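Local coordinates for F420-dependent methylenetetrahydromethanopterin dehydrogenase (Methanopyrus kandleri, PDB 1QV9), which catalyses the reversible, coenzyme F420-dependent reduction of methenyl-tetrahydromethanopterin to methylene-tetrahydromethanopterin in methanogenesis from carbon dioxide, at residues A94-D99 with Q112-I117. Numbering follows the deposited sequence.
Sequences AVIIGD and QGLGYI
Strands 94-99 and 115-119 are the parallel neighbours of a beta-alpha-beta unit, joined through helix 106-111, and here V95, I96 and I97 pair with G115, Y116 and I117 in the central sheet of the alpha/beta domain. Four backbone hydrogen bonds stitch them together, running from G115 N to A94 O (2.9 Å), from I96 N to G115 O, from I117 N to I96 O and from G98 N to I117 O (3.0 Å). The second is bent at its acceptor, I96 N standing 44° above the carbonyl plane of G115. Just ahead of this ladder, a water accepts from A94 N and donates to G113 O (2.7 Å), at the Schellman turn that ends helix 106-111.

On the face of V95 and I97, the side chains of I97 and I117 lie side by side and point the same way. I97 CG1 sits anti to the carbonyl carbon, and CD1, carried on an unusual chi2 of -27°, presses against I117 CB at 3.4 Å, tighter than normal van der Waals contact. Helix 153-169 packs here, with F161 touching both isoleucines. On the face of I96 and Y116, the side chain of I96 runs across that of L114, CG1 to CD1 4.1 Å. At the start of the pairing the other leucine methyl, CD2, meets A94 CB at 3.6 Å; R84 of helix 78-88 touches both I96 and L114. The side chain of Y116 reaches I96 only through CB, which lies 3.5 Å from I96 O, because chi1 of 53° turns the ring away toward helix 106-111, where OH bonds to E110.

The backbone bonds thus satisfy the facing amides and carbonyls of two buried strands, leaving mainly aliphatic groups to meet the helices on both faces of the sheet.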
loop_
_atom_site.group_PDB
_atom_site.type_symbol
_atom_site.label_atom_id
_atom_site.label_comp_id
_atom_site.label_asym_id
_atom_site.label_seq_id
_atom_site.Cartn_x
_atom_site.Cartn_y
_atom_site.Cartn_z
ATOM N N ALA A 94 -5.048 40.145 20.826
ATOM C CA ALA A 94 -4.162 39.354 19.962
ATOM C C ALA A 94 -3.988 37.917 20.434
ATOM O O ALA A 94 -4.055 37.624 21.641
ATOM C CB ALA A 94 -2.790 40.047 19.892
ATOM N N VAL A 95 -3.690 37.041 19.475
ATOM C CA VAL A 95 -3.504 35.619 19.713
ATOM C C VAL A 95 -2.225 35.192 19.032
ATOM O O VAL A 95 -1.953 35.622 17.901
ATOM C CB VAL A 95 -4.665 34.789 19.082
ATOM C CG1 VAL A 95 -4.422 33.263 19.291
ATOM C CG2 VAL A 95 -6.005 35.221 19.696
ATOM N N ILE A 96 -1.433 34.385 19.725
ATOM C CA ILE A 96 -0.188 33.862 19.194
ATOM C C ILE A 96 -0.387 32.396 18.809
ATOM O O ILE A 96 -0.815 31.588 19.639
ATOM C CB ILE A 96 0.943 33.922 20.286
ATOM C CG1 ILE A 96 1.133 35.356 20.800
ATOM C CG2 ILE A 96 2.267 33.421 19.735
ATOM C CD1 ILE A 96 1.448 36.377 19.736
ATOM N N ILE A 97 -0.071 32.045 17.564
ATOM C CA ILE A 97 -0.138 30.649 17.126
ATOM C C ILE A 97 1.303 30.210 17.083
ATOM O O ILE A 97 2.125 30.868 16.447
ATOM C CB ILE A 97 -0.780 30.530 15.695
ATOM C CG1 ILE A 97 -2.297 30.837 15.730
ATOM C CG2 ILE A 97 -0.445 29.170 15.100
ATOM C CD1 ILE A 97 -3.022 30.571 17.004
ATOM N N GLY A 98 1.615 29.116 17.779
ATOM C CA GLY A 98 2.970 28.598 17.835
ATOM C C GLY A 98 3.049 27.095 17.980
ATOM O O GLY A 98 2.050 26.418 17.846
ATOM N N ASP A 99 4.256 26.610 18.259
ATOM C CA ASP A 99 4.560 25.193 18.423
ATOM C C ASP A 99 4.956 24.906 19.875
ATOM O O ASP A 99 4.824 25.773 20.744
ATOM C CB ASP A 99 5.647 24.722 17.415
ATOM C CG ASP A 99 6.886 25.604 17.382
ATOM O OD1 ASP A 99 7.864 25.210 16.701
ATOM O OD2 ASP A 99 6.892 26.658 18.021
ATOM N N GLN A 112 1.038 39.172 29.414
ATOM C CA GLN A 112 0.980 40.135 28.321
ATOM C C GLN A 112 -0.433 40.310 27.823
ATOM O O GLN A 112 -0.672 41.111 26.928
ATOM C CB GLN A 112 1.898 39.692 27.146
ATOM C CG GLN A 112 3.375 39.819 27.428
ATOM C CD GLN A 112 4.252 39.181 26.344
ATOM O OE1 GLN A 112 3.990 38.068 25.907
ATOM N NE2 GLN A 112 5.317 39.872 25.946
ATOM N N GLY A 113 -1.368 39.528 28.370
ATOM C CA GLY A 113 -2.751 39.652 27.977
ATOM C C GLY A 113 -3.004 39.071 26.602
ATOM O O GLY A 113 -3.976 39.429 25.949
ATOM N N LEU A 114 -2.141 38.145 26.201
ATOM C CA LEU A 114 -2.262 37.528 24.880
ATOM C C LEU A 114 -2.872 36.141 24.919
ATOM O O LEU A 114 -2.647 35.400 25.869
ATOM C CB LEU A 114 -0.866 37.396 24.257
ATOM C CG LEU A 114 -0.100 38.686 23.988
ATOM C CD1 LEU A 114 1.370 38.333 23.653
ATOM C CD2 LEU A 114 -0.759 39.481 22.867
ATOM N N GLY A 115 -3.688 35.816 23.907
ATOM C CA GLY A 115 -4.199 34.467 23.791
ATOM C C GLY A 115 -3.137 33.637 23.055
ATOM O O GLY A 115 -2.144 34.179 22.506
ATOM N N TYR A 116 -3.300 32.321 23.077
ATOM C CA TYR A 116 -2.350 31.459 22.354
ATOM C C TYR A 116 -2.937 30.122 21.977
ATOM O O TYR A 116 -3.845 29.626 22.625
ATOM C CB TYR A 116 -1.048 31.189 23.153
ATOM C CG TYR A 116 -1.218 30.643 24.564
ATOM C CD1 TYR A 116 -1.221 31.518 25.647
ATOM C CD2 TYR A 116 -1.429 29.289 24.806
ATOM C CE1 TYR A 116 -1.435 31.053 26.949
ATOM C CE2 TYR A 116 -1.655 28.814 26.112
ATOM C CZ TYR A 116 -1.652 29.714 27.164
ATOM O OH TYR A 116 -1.865 29.265 28.454
ATOM N N ILE A 117 -2.431 29.559 20.878
ATOM C CA ILE A 117 -2.812 28.211 20.495
ATOM C C ILE A 117 -1.458 27.619 20.151
ATOM O O ILE A 117 -0.808 28.035 19.179
ATOM C CB ILE A 117 -3.735 28.130 19.261
ATOM C CG1 ILE A 117 -5.030 28.888 19.574
ATOM C CG2 ILE A 117 -4.042 26.646 18.950
ATOM C CD1 ILE A 117 -6.043 28.961 18.397
HETATM O O HOH W 1 -4.519 40.911 23.725
#